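PDB 5O5C: putative decarboxylase involved in desferrioxamine biosynthesis from Erwinia amylovora, which is a pyridoxal-phosphate-dependent group II decarboxylase that probably converts lysine to cadaverine for desferrioxamine siderophore synthesis. Local coordinates for residues Ser184-Ala187 with Ala188-Gly192; Gly282-Ser285 with Glu286-His290; Asp133-Asp136 with Gln137-Gly141; Leu249-Glu252 with Val253-Leu257; Gly192-Ile195 with Lys196-Gly199. One frame throughout, in Å; residues are numbered along the deposited sequence.

Contact 1: Ser184-Ala187 with Ala188-Gly192; sequences SWCA and AHHPG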
loop_
_atom_site.group_PDB
_atom_site.type_symbol
_atom_site.label_atom_id
_atom_site.label_comp_id
_atom_site.label_asym_id
_atom_site.label_seq_id
_atom_site.Cartn_x
_atom_site.Cartn_y
_atom_site.Cartn_z
ATOM N N SER B 184 -6.240 -4.156 -22.249
ATOM C CA SER B 184 -7.091 -5.149 -22.972
ATOM C C SER B 184 -7.700 -4.631 -24.280
ATOM O O SER B 184 -7.878 -5.403 -25.256
ATOM C CB SER B 184 -8.218 -5.620 -22.114
ATOM O OG SER B 184 -9.145 -4.551 -21.980
ATOM N N TRP B 185 -8.054 -3.346 -24.298
ATOM C CA TRP B 185 -8.604 -2.722 -25.487
ATOM C C TRP B 185 -7.532 -2.702 -26.558
ATOM O O TRP B 185 -7.784 -3.106 -27.695
ATOM C CB TRP B 185 -9.076 -1.291 -25.236
ATOM C CG TRP B 185 -9.590 -0.650 -26.495
ATOM C CD1 TRP B 185 -8.857 -0.018 -27.454
ATOM C CD2 TRP B 185 -10.951 -0.600 -26.936
ATOM N NE1 TRP B 185 -9.670 0.436 -28.457
ATOM C CE2 TRP B 185 -10.961 0.083 -28.178
ATOM C CE3 TRP B 185 -12.162 -1.066 -26.408
ATOM C CZ2 TRP B 185 -12.135 0.310 -28.900
ATOM C CZ3 TRP B 185 -13.334 -0.843 -27.122
ATOM C CH2 TRP B 185 -13.313 -0.147 -28.363
ATOM N N CYS B 186 -6.340 -2.227 -26.203
ATOM C CA CYS B 186 -5.232 -2.239 -27.149
ATOM C C CYS B 186 -4.931 -3.622 -27.747
ATOM O O CYS B 186 -4.588 -3.696 -28.926
ATOM C CB CYS B 186 -3.955 -1.683 -26.546
ATOM S SG CYS B 186 -2.704 -1.437 -27.829
ATOM N N ALA B 187 -5.050 -4.694 -26.960
ATOM C CA ALA B 187 -4.779 -6.085 -27.467
ATOM C C ALA B 187 -5.844 -6.690 -28.411
ATOM O O ALA B 187 -5.574 -7.632 -29.197
ATOM C CB ALA B 187 -4.553 -7.025 -26.298
ATOM N N ALA B 188 -7.064 -6.196 -28.311
ATOM C CA ALA B 188 -8.139 -6.730 -29.092
ATOM C C ALA B 188 -8.234 -5.928 -30.382
ATOM O O ALA B 188 -8.655 -6.473 -31.386
ATOM C CB ALA B 188 -9.444 -6.734 -28.283
ATOM N N HIS B 189 -7.779 -4.670 -30.381
ATOM C CA HIS B 189 -7.932 -3.760 -31.531
ATOM C C HIS B 189 -6.659 -3.463 -32.327
ATOM O O HIS B 189 -6.750 -2.952 -33.440
ATOM C CB HIS B 189 -8.598 -2.458 -31.068
ATOM C CG HIS B 189 -9.971 -2.682 -30.528
ATOM N ND1 HIS B 189 -10.199 -3.142 -29.249
ATOM C CD2 HIS B 189 -11.187 -2.597 -31.122
ATOM C CE1 HIS B 189 -11.498 -3.307 -29.071
ATOM N NE2 HIS B 189 -12.118 -2.971 -30.186
ATOM N N HIS B 190 -5.486 -3.745 -31.763
ATOM C CA HIS B 190 -4.229 -3.665 -32.516
ATOM C C HIS B 190 -3.491 -4.981 -32.316
ATOM O O HIS B 190 -2.759 -5.123 -31.337
ATOM C CB HIS B 190 -3.387 -2.466 -32.110
ATOM C CG HIS B 190 -4.080 -1.155 -32.304
ATOM N ND1 HIS B 190 -4.930 -0.627 -31.353
ATOM C CD2 HIS B 190 -4.036 -0.254 -33.315
ATOM C CE1 HIS B 190 -5.387 0.536 -31.774
ATOM N NE2 HIS B 190 -4.861 0.786 -32.962
ATOM N N PRO B 191 -3.727 -5.962 -33.223
ATOM C CA PRO B 191 -3.124 -7.295 -33.268
ATOM C C PRO B 191 -1.719 -7.410 -32.704
ATOM O O PRO B 191 -0.793 -6.827 -33.250
ATOM C CB PRO B 191 -3.131 -7.617 -34.788
ATOM C CG PRO B 191 -4.002 -6.562 -35.440
ATOM C CD PRO B 191 -4.722 -5.882 -34.310
ATOM N N GLY B 192 -1.576 -8.142 -31.597
ATOM C CA GLY B 192 -0.280 -8.283 -30.900
ATOM C C GLY B 192 0.569 -7.012 -30.805
ATOM O O GLY B 192 1.781 -7.065 -31.019
#
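The imidazole of His189 lies flat on the six-membered ring of Trp185 in a face-to-face stack, with centroids 3.7 Å apart and planes only 11° from parallel. CE1 and NE2 of the histidine cover the benzo half of the indole. The same imidazole uses its edge as well: His189 ND1 donates to Trp185 O at 2.9 Å, with the oxygen almost in the ring plane. Trp185 O also takes the backbone N-H groups of Ala188 and His189, so three donors converge on one carbonyl. One residue on, His190 N bonds to Cys186 O at 3.0 Å, and there the chain leaves the helix. With Trp185 CG opposite its own backbone N (chi1 178°) and His189 CG opposite the carbonyl carbon (chi1 -62°), both rings stand on the same side of the helix end. Further out, Trp207 meets the indole edge-to-face, and Ile262 and Val264 pack against it, so the indole lies between the end of helix 170-189 and strand 262-269. Since ND1 is the donor, a hydrogen sits on that nitrogen, and the ring's rotation is fixed by a bond in its plane together with a stack on its face.

Contact 2: Gly282-Ser285 with Glu286-His290; sequences GAIS and ELCKH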
loop_
_atom_site.group_PDB
_atom_site.type_symbol
_atom_site.label_atom_id
_atom_site.label_comp_id
_atom_site.label_asym_id
_atom_site.label_seq_id
_atom_site.Cartn_x
_atom_site.Cartn_y
_atom_site.Cartn_z
ATOM N N GLY B 282 -27.070 -2.794 -14.261
ATOM C CA GLY B 282 -27.660 -3.494 -15.392
ATOM C C GLY B 282 -27.692 -2.703 -16.682
ATOM O O GLY B 282 -27.197 -3.152 -17.690
ATOM N N ALA B 283 -28.226 -1.495 -16.645
ATOM C CA ALA B 283 -28.277 -0.653 -17.833
ATOM C C ALA B 283 -26.874 -0.294 -18.394
ATOM O O ALA B 283 -26.608 -0.413 -19.587
ATOM C CB ALA B 283 -29.053 0.572 -17.530
ATOM N N ILE B 284 -25.965 0.099 -17.509
ATOM C CA ILE B 284 -24.607 0.385 -17.914
ATOM C C ILE B 284 -23.934 -0.801 -18.605
ATOM O O ILE B 284 -23.182 -0.604 -19.526
ATOM C CB ILE B 284 -23.764 0.933 -16.742
ATOM C CG1 ILE B 284 -24.338 2.278 -16.306
ATOM C CG2 ILE B 284 -22.336 1.149 -17.176
ATOM C CD1 ILE B 284 -23.815 2.832 -15.009
ATOM N N SER B 285 -24.177 -2.005 -18.115
ATOM C CA SER B 285 -23.547 -3.223 -18.613
ATOM C C SER B 285 -24.065 -3.602 -20.019
ATOM O O SER B 285 -23.319 -4.149 -20.807
ATOM C CB SER B 285 -23.807 -4.365 -17.631
ATOM O OG SER B 285 -23.375 -5.609 -18.145
ATOM N N GLU B 286 -25.344 -3.320 -20.303
ATOM C CA GLU B 286 -25.926 -3.470 -21.663
ATOM C C GLU B 286 -25.288 -2.448 -22.665
ATOM O O GLU B 286 -24.858 -2.800 -23.779
ATOM C CB GLU B 286 -27.461 -3.314 -21.649
ATOM C CG GLU B 286 -28.163 -3.700 -20.339
ATOM C CD GLU B 286 -29.652 -3.986 -20.472
ATOM O OE1 GLU B 286 -30.291 -3.444 -21.413
ATOM O OE2 GLU B 286 -30.182 -4.735 -19.617
ATOM N N LEU B 287 -25.168 -1.196 -22.248
ATOM C CA LEU B 287 -24.510 -0.220 -23.093
ATOM C C LEU B 287 -23.065 -0.654 -23.373
ATOM O O LEU B 287 -22.606 -0.642 -24.530
ATOM C CB LEU B 287 -24.568 1.179 -22.458
ATOM C CG LEU B 287 -24.316 2.348 -23.414
ATOM C CD1 LEU B 287 -25.155 3.568 -23.085
ATOM C CD2 LEU B 287 -22.854 2.736 -23.496
ATOM N N CYS B 288 -22.356 -1.026 -22.312
ATOM C CA CYS B 288 -21.001 -1.483 -22.464
ATOM C C CYS B 288 -20.848 -2.621 -23.479
ATOM O O CYS B 288 -20.077 -2.497 -24.387
ATOM C CB CYS B 288 -20.407 -1.888 -21.140
ATOM S SG CYS B 288 -19.970 -0.437 -20.182
ATOM N N LYS B 289 -21.599 -3.701 -23.329
ATOM C CA LYS B 289 -21.476 -4.831 -24.248
ATOM C C LYS B 289 -21.787 -4.417 -25.704
ATOM O O LYS B 289 -21.047 -4.773 -26.646
ATOM C CB LYS B 289 -22.349 -5.985 -23.777
ATOM C CG LYS B 289 -21.899 -6.546 -22.434
ATOM C CD LYS B 289 -22.498 -7.889 -22.069
ATOM C CE LYS B 289 -21.695 -8.552 -20.959
ATOM N NZ LYS B 289 -20.348 -9.093 -21.373
ATOM N N HIS B 290 -22.843 -3.623 -25.877
ATOM C CA HIS B 290 -23.205 -3.118 -27.184
ATOM C C HIS B 290 -22.042 -2.389 -27.864
ATOM O O HIS B 290 -21.870 -2.517 -29.067
ATOM C CB HIS B 290 -24.444 -2.217 -27.121
ATOM C CG HIS B 290 -25.031 -1.919 -28.463
ATOM N ND1 HIS B 290 -25.748 -0.772 -28.725
ATOM C CD2 HIS B 290 -24.996 -2.613 -29.625
ATOM C CE1 HIS B 290 -26.147 -0.784 -29.982
ATOM N NE2 HIS B 290 -25.688 -1.880 -30.555
#
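Ser285 O accepts from Lys289 N at 3.1 Å, and Lys289 CG lies against the same Ser285 oxygen at 3.2 Å. Beyond CG the lysine chain heads outward from the helix, with Lys289 CE a loose 4.4 Å from Ser285 OG. That hydroxyl lies opposite the backbone N (chi1 172°), on the side where Ser285 meets Lys320 and Met295. Glu286, next in sequence, turns to a different side of helix 281-290; it is an exposed residue with an extended chain, whose placement is doubtful because chi1 is off a staggered value. On the inner side, Cys288 N bonds to Ile284 O at 2.9 Å, and Cys288 SG lies 4.1 Å from Ile284 CG2. Both of these side chains press on Val266 of strand 262-269 and Met295 of strand 294-299, the two strands that this helix links in a beta-alpha-beta crossover. The chemistry is thus divided round the helix: sulfur and methyl groups meet the sheet, the charged ends of Glu286 and Lys289 belong to exposed residues, and main-chain amides such as Leu287 N, bonded to Ala283 O at 3.1 Å, are satisfied within the helix.

Contact 3: Asp133-Asp136 with Gln137-Gly141; sequences DTWD and QSAGG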
loop_
_atom_site.group_PDB
_atom_site.type_symbol
_atom_site.label_atom_id
_atom_site.label_comp_id
_atom_site.label_asym_id
_atom_site.label_seq_id
_atom_site.Cartn_x
_atom_site.Cartn_y
_atom_site.Cartn_z
ATOM N N ASP B 133 3.611 -11.519 -1.765
ATOM C CA ASP B 133 3.942 -11.503 -3.161
ATOM C C ASP B 133 4.372 -12.883 -3.672
ATOM O O ASP B 133 3.990 -13.250 -4.776
ATOM C CB ASP B 133 4.948 -10.414 -3.499
ATOM C CG ASP B 133 6.228 -10.527 -2.744
ATOM O OD1 ASP B 133 6.200 -10.991 -1.584
ATOM O OD2 ASP B 133 7.267 -10.161 -3.311
ATOM N N THR B 134 5.086 -13.660 -2.856
ATOM C CA THR B 134 5.520 -14.976 -3.279
ATOM C C THR B 134 5.270 -16.052 -2.262
ATOM O O THR B 134 5.239 -15.841 -1.050
ATOM C CB THR B 134 7.039 -15.029 -3.653
ATOM O OG1 THR B 134 7.817 -14.739 -2.489
ATOM C CG2 THR B 134 7.383 -14.064 -4.742
ATOM N N TRP B 135 5.151 -17.260 -2.753
ATOM C CA TRP B 135 4.929 -18.392 -1.837
ATOM C C TRP B 135 6.128 -18.527 -0.855
ATOM O O TRP B 135 5.945 -18.745 0.382
ATOM C CB TRP B 135 4.623 -19.666 -2.595
ATOM C CG TRP B 135 4.962 -20.865 -1.860
ATOM C CD1 TRP B 135 6.179 -21.491 -1.836
ATOM C CD2 TRP B 135 4.122 -21.591 -1.010
ATOM N NE1 TRP B 135 6.133 -22.553 -1.030
ATOM C CE2 TRP B 135 4.875 -22.652 -0.510
ATOM C CE3 TRP B 135 2.767 -21.501 -0.683
ATOM C CZ2 TRP B 135 4.345 -23.583 0.334
ATOM C CZ3 TRP B 135 2.274 -22.363 0.139
ATOM C CH2 TRP B 135 3.046 -23.430 0.654
ATOM N N ASP B 136 7.317 -18.278 -1.356
ATOM C CA ASP B 136 8.530 -18.460 -0.521
ATOM C C ASP B 136 8.774 -17.344 0.534
ATOM O O ASP B 136 9.767 -17.389 1.238
ATOM C CB ASP B 136 9.743 -18.743 -1.387
ATOM C CG ASP B 136 10.149 -17.589 -2.252
ATOM O OD1 ASP B 136 9.638 -16.472 -2.075
ATOM O OD2 ASP B 136 10.933 -17.809 -3.186
ATOM N N GLN B 137 7.847 -16.391 0.667
ATOM C CA GLN B 137 7.890 -15.408 1.752
ATOM C C GLN B 137 6.561 -15.448 2.597
ATOM O O GLN B 137 6.371 -14.702 3.574
ATOM C CB GLN B 137 8.132 -14.015 1.165
ATOM C CG GLN B 137 9.297 -13.861 0.196
ATOM C CD GLN B 137 9.288 -12.524 -0.508
ATOM O OE1 GLN B 137 9.490 -11.488 0.104
ATOM N NE2 GLN B 137 9.017 -12.540 -1.794
ATOM N N SER B 138 5.657 -16.333 2.254
ATOM C CA SER B 138 4.396 -16.431 2.976
ATOM C C SER B 138 3.788 -17.817 3.243
ATOM O O SER B 138 3.002 -17.956 4.148
ATOM C CB SER B 138 3.355 -15.554 2.278
ATOM O OG SER B 138 3.250 -15.922 0.916
ATOM N N ALA B 139 4.080 -18.813 2.462
ATOM C CA ALA B 139 3.367 -20.090 2.613
ATOM C C ALA B 139 1.835 -19.926 2.683
ATOM O O ALA B 139 1.251 -19.348 1.767
ATOM C CB ALA B 139 3.935 -20.902 3.774
ATOM N N GLY B 140 1.207 -20.480 3.737
ATOM C CA GLY B 140 -0.232 -20.423 3.955
ATOM C C GLY B 140 -0.894 -19.053 3.884
ATOM O O GLY B 140 -2.152 -18.962 3.758
ATOM N N GLY B 141 -0.101 -17.996 4.003
ATOM C CA GLY B 141 -0.625 -16.640 3.761
ATOM C C GLY B 141 -1.067 -16.492 2.316
ATOM O O GLY B 141 -2.024 -15.761 1.998
#
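Trp135 spreads its indole over the backbone of Ala139, whose CA stands 3.7 Å from the centroid of the six-membered ring in a CH-pi contact, shifted toward the rim. Ala139 CB touches CH2 of the same ring. Trp135 O closes the turn, accepting from Ala139 N at 2.8 Å and also from Ser138 N. One residue earlier, Thr134 O is approached from opposite faces of its plane by Gln137 N and by Ser138 OG, the latter at 2.8 Å; Ser138 OG is bonded to Thr142 OG1 too. The extended chain of Gln137 brings NE2 to Thr134 OG1 at 2.6 Å, and a weak bond from NE2 reaches Asp133 OD2, the carboxylate standing 74° from the amide plane. A chi1 of 64° puts Thr134 OG1 between backbone N and carbonyl carbon, where it meets both Gln137 NE2 and Asp136 OD1, donating to the latter at 2.5 Å. Gln137 OE1 is held by Asn111 of the second subunit, whose Phe462 packs on Trp135. The side chain of Asp133, also bonded to Ser131, is about 6 Å from a bound pyridoxal phosphate. This is a short, weakly bonded helical turn, ended by Ala139 with positive phi, leading into helix 140-156 at the dimer interface beside a cofactor.

Contact 4: Leu249-Glu252 with Val253-Leu257; sequences LKQE and VQRCL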
loop_
_atom_site.group_PDB
_atom_site.type_symbol
_atom_site.label_atom_id
_atom_site.label_comp_id
_atom_site.label_asym_id
_atom_site.label_seq_id
_atom_site.Cartn_x
_atom_site.Cartn_y
_atom_site.Cartn_z
ATOM N N LEU B 249 -25.435 8.873 -20.634
ATOM C CA LEU B 249 -24.263 8.047 -21.038
ATOM C C LEU B 249 -24.356 7.757 -22.531
ATOM O O LEU B 249 -23.376 7.944 -23.265
ATOM C CB LEU B 249 -24.229 6.726 -20.302
ATOM C CG LEU B 249 -23.105 5.708 -20.632
ATOM C CD1 LEU B 249 -21.715 6.331 -20.501
ATOM C CD2 LEU B 249 -23.167 4.391 -19.846
ATOM N N LYS B 250 -25.549 7.302 -22.954
ATOM C CA LYS B 250 -25.855 6.973 -24.370
ATOM C C LYS B 250 -25.451 8.193 -25.197
ATOM O O LYS B 250 -24.553 8.128 -26.066
ATOM C CB LYS B 250 -27.362 6.605 -24.499
ATOM C CG LYS B 250 -27.799 5.836 -25.746
ATOM C CD LYS B 250 -29.148 5.114 -25.544
ATOM C CE LYS B 250 -30.292 6.078 -25.196
ATOM N NZ LYS B 250 -31.639 5.428 -25.171
ATOM N N GLN B 251 -25.996 9.340 -24.818
ATOM C CA GLN B 251 -25.669 10.625 -25.466
ATOM C C GLN B 251 -24.174 10.932 -25.499
ATOM O O GLN B 251 -23.629 11.419 -26.506
ATOM C CB GLN B 251 -26.431 11.773 -24.774
ATOM C CG GLN B 251 -27.921 11.739 -25.061
ATOM C CD GLN B 251 -28.236 12.059 -26.520
ATOM O OE1 GLN B 251 -28.405 11.159 -27.351
ATOM N NE2 GLN B 251 -28.274 13.336 -26.840
ATOM N N GLU B 252 -23.493 10.663 -24.396
ATOM C CA GLU B 252 -22.025 10.891 -24.370
ATOM C C GLU B 252 -21.258 9.970 -25.272
ATOM O O GLU B 252 -20.320 10.395 -25.919
ATOM C CB GLU B 252 -21.457 10.819 -22.962
ATOM C CG GLU B 252 -21.062 12.175 -22.414
ATOM C CD GLU B 252 -22.206 12.948 -21.863
ATOM O OE1 GLU B 252 -23.271 12.319 -21.671
ATOM O OE2 GLU B 252 -22.026 14.158 -21.581
ATOM N N VAL B 253 -21.636 8.698 -25.296
ATOM C CA VAL B 253 -20.976 7.723 -26.139
ATOM C C VAL B 253 -21.146 8.080 -27.623
ATOM O O VAL B 253 -20.188 7.946 -28.391
ATOM C CB VAL B 253 -21.475 6.295 -25.843
ATOM C CG1 VAL B 253 -21.013 5.315 -26.907
ATOM C CG2 VAL B 253 -20.994 5.836 -24.467
ATOM N N GLN B 254 -22.355 8.537 -27.993
ATOM C CA GLN B 254 -22.710 8.923 -29.365
ATOM C C GLN B 254 -22.055 10.245 -29.803
ATOM O O GLN B 254 -21.625 10.365 -30.965
ATOM C CB GLN B 254 -24.236 9.086 -29.521
ATOM C CG GLN B 254 -25.110 7.887 -29.180
ATOM C CD GLN B 254 -24.702 6.619 -29.889
ATOM O OE1 GLN B 254 -24.619 6.587 -31.114
ATOM N NE2 GLN B 254 -24.446 5.558 -29.118
ATOM N N ARG B 255 -22.002 11.237 -28.908
ATOM C CA ARG B 255 -21.244 12.479 -29.197
ATOM C C ARG B 255 -19.776 12.179 -29.380
ATOM O O ARG B 255 -19.105 12.772 -30.215
ATOM C CB ARG B 255 -21.377 13.527 -28.095
ATOM C CG ARG B 255 -22.483 14.532 -28.336
ATOM C CD ARG B 255 -22.805 15.323 -27.071
ATOM N NE ARG B 255 -24.205 15.752 -27.013
ATOM C CZ ARG B 255 -24.744 16.473 -26.026
ATOM N NH1 ARG B 255 -24.015 16.875 -24.982
ATOM N NH2 ARG B 255 -26.029 16.806 -26.089
ATOM N N CYS B 256 -19.280 11.264 -28.552
ATOM C CA CYS B 256 -17.907 10.819 -28.643
ATOM C C CYS B 256 -17.666 10.124 -29.999
ATOM O O CYS B 256 -16.660 10.394 -30.678
ATOM C CB CYS B 256 -17.595 9.947 -27.416
ATOM S SG CYS B 256 -16.151 8.903 -27.494
ATOM N N LEU B 257 -18.610 9.295 -30.433
ATOM C CA LEU B 257 -18.467 8.610 -31.737
ATOM C C LEU B 257 -18.581 9.554 -32.958
ATOM O O LEU B 257 -18.066 9.221 -34.035
ATOM C CB LEU B 257 -19.459 7.454 -31.890
ATOM C CG LEU B 257 -19.260 6.127 -31.120
ATOM C CD1 LEU B 257 -20.510 5.279 -31.284
ATOM C CD2 LEU B 257 -18.011 5.336 -31.536
#
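Four successive i to i+4 bonds carry the backbone through regular alpha-helix, from Val253 N to Leu249 O (2.8 Å) on to Cys256 N to Glu252 O (3.0 Å). Leu249 and Val253 sit one turn apart on the buried side, where Leu249 CD1 meets Val253 CG2 at 4.1 Å. That methyl of Val253 also lies against the backbone, 3.4 Å from Leu249 O: with CG1 opposite the backbone N (chi1 168°), CG2 is left beside N, facing the preceding turn. In Gln254, chi1 of -58° puts CG beside the backbone N and 3.2 Å from Lys250 O, and the bend at chi2 turns the amide beyond it. On the outer side, Glu252 OE2 and Arg255 NH1 are 4.8 Å apart; their opposite charges may attract weakly at that range, though they are not in contact. Outside the helix, Phe210 of strand 207-212 packs on Leu249, Glu252 and Val253, while Val236 of strand 233-236 meets Leu249. Exposed polar residues on one side and aliphatic ones on the other make this an amphipathic helix laid on the central sheet, as in the large domain of fold type I pyridoxal phosphate enzymes.

Contact 5: Gly192-Ile195 with Lys196-Gly199; sequences GHLI and KHRG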
loop_
_atom_site.group_PDB
_atom_site.type_symbol
_atom_site.label_atom_id
_atom_site.label_comp_id
_atom_site.label_asym_id
_atom_site.label_seq_id
_atom_site.Cartn_x
_atom_site.Cartn_y
_atom_site.Cartn_z
ATOM N N GLY B 192 -1.576 -8.142 -31.597
ATOM C CA GLY B 192 -0.280 -8.283 -30.900
ATOM C C GLY B 192 0.569 -7.012 -30.805
ATOM O O GLY B 192 1.781 -7.065 -31.019
ATOM N N HIS B 193 -0.081 -5.871 -30.546
ATOM C CA HIS B 193 0.588 -4.620 -30.140
ATOM C C HIS B 193 0.288 -4.480 -28.652
ATOM O O HIS B 193 -0.773 -3.946 -28.291
ATOM C CB HIS B 193 0.012 -3.404 -30.871
ATOM C CG HIS B 193 0.633 -2.103 -30.461
ATOM N ND1 HIS B 193 0.664 -1.667 -29.149
ATOM C CD2 HIS B 193 1.246 -1.139 -31.190
ATOM C CE1 HIS B 193 1.298 -0.513 -29.085
ATOM N NE2 HIS B 193 1.657 -0.167 -30.311
ATOM N N LEU B 194 1.206 -4.951 -27.803
ATOM C CA LEU B 194 0.992 -4.928 -26.352
ATOM C C LEU B 194 1.610 -3.713 -25.676
ATOM O O LEU B 194 2.855 -3.542 -25.680
ATOM C CB LEU B 194 1.538 -6.192 -25.696
ATOM C CG LEU B 194 0.806 -7.510 -25.941
ATOM C CD1 LEU B 194 1.493 -8.613 -25.147
ATOM C CD2 LEU B 194 -0.668 -7.409 -25.559
ATOM N N ILE B 195 0.758 -2.917 -25.035
ATOM C CA ILE B 195 1.175 -1.660 -24.423
ATOM C C ILE B 195 2.385 -1.859 -23.504
ATOM O O ILE B 195 3.327 -1.061 -23.554
ATOM C CB ILE B 195 0.012 -0.904 -23.737
ATOM C CG1 ILE B 195 -0.955 -0.371 -24.795
ATOM C CG2 ILE B 195 0.542 0.254 -22.892
ATOM C CD1 ILE B 195 -2.223 0.246 -24.273
ATOM N N LYS B 196 2.354 -2.948 -22.734
ATOM C CA LYS B 196 3.411 -3.348 -21.792
ATOM C C LYS B 196 4.819 -3.240 -22.335
ATOM O O LYS B 196 5.731 -2.823 -21.653
ATOM C CB LYS B 196 3.256 -4.821 -21.442
ATOM C CG LYS B 196 2.557 -5.116 -20.148
ATOM C CD LYS B 196 2.376 -6.621 -20.032
ATOM C CE LYS B 196 3.645 -7.335 -19.679
ATOM N NZ LYS B 196 3.296 -8.746 -19.442
ATOM N N HIS B 197 4.976 -3.703 -23.565
ATOM C CA HIS B 197 6.211 -3.633 -24.267
ATOM C C HIS B 197 6.462 -2.323 -25.045
ATOM O O HIS B 197 7.555 -1.740 -24.956
ATOM C CB HIS B 197 6.349 -4.845 -25.186
ATOM C CG HIS B 197 6.206 -6.160 -24.480
ATOM N ND1 HIS B 197 5.960 -7.335 -25.152
ATOM C CD2 HIS B 197 6.251 -6.486 -23.162
ATOM C CE1 HIS B 197 5.860 -8.327 -24.283
ATOM N NE2 HIS B 197 6.053 -7.845 -23.070
ATOM N N ARG B 198 5.485 -1.876 -25.808
ATOM C CA ARG B 198 5.713 -0.884 -26.851
ATOM C C ARG B 198 5.186 0.481 -26.507
ATOM O O ARG B 198 5.387 1.467 -27.237
ATOM C CB ARG B 198 5.124 -1.423 -28.148
ATOM C CG ARG B 198 5.983 -2.561 -28.739
ATOM C CD ARG B 198 5.500 -2.967 -30.120
ATOM N NE ARG B 198 5.594 -1.823 -31.031
ATOM C CZ ARG B 198 5.008 -1.731 -32.226
ATOM N NH1 ARG B 198 4.277 -2.727 -32.722
ATOM N NH2 ARG B 198 5.167 -0.623 -32.942
ATOM N N GLY B 199 4.566 0.575 -25.337
ATOM C CA GLY B 199 3.815 1.747 -24.995
ATOM C C GLY B 199 2.629 1.877 -25.914
ATOM O O GLY B 199 2.237 0.903 -26.561
#
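One face of the Arg198 guanidinium is met by the edge carbon CD2 of His193, 3.7 Å above its plane and offset toward the rim. Imidazole and guanidinium planes are 33° apart, and the two side chains cross at about a right angle. At the imidazole's own edge, and in its plane, lies Gly199 O, 3.0 Å from His193 CE1. His193 reaches both partners because chi1 of 178° sends CG away from its backbone N and alongside the carbonyl carbon. These groups border the short helix 195-198, for which Leu194 is the N-cap residue. Leu194 O accepts from both His197 N and Arg198 N, the latter at 3.1 Å. The helix stops after one turn at Gly199, whose positive phi (65°) takes the chain out of helical conformation while Gly199 N bonds to Ile195 O at 2.7 Å. Gly199 O then turns back over Ile195 CA in a C-H...O contact of 3.5 Å. Ile195 points its side chain inward onto Arg182, Asp183 and Cys186 of helix 170-189. Lys196 NZ bonds to Thr353 O, and on the outer side the His197 ring meets Tyr230 of the second subunit.

In the fold
Contacts 1 and 5 are consecutive in the chain, share Gly192, and have centres about 9 Å apart; Cys186 CB of contact 1 packs on Ile195 CD1 of contact 5 at 3.4 Å, so the short helix 195-198 folds back onto the end of helix 170-189. Contacts 2 and 4 lie on neighbouring helices, centres about 13 Å apart, joined through Leu287, whose CD2 is 3.7 Å from Val253 CG2. Contact 3 stands alone, its centre about 30 Å from that of contact 5 and about 46 Å from that of contact 4, yet it is the one beside a cofactor; the side chain of Ile284 in contact 2 is about 13 Å from a pyridoxal phosphate. Contacts 3 and 5 both touch the second subunit.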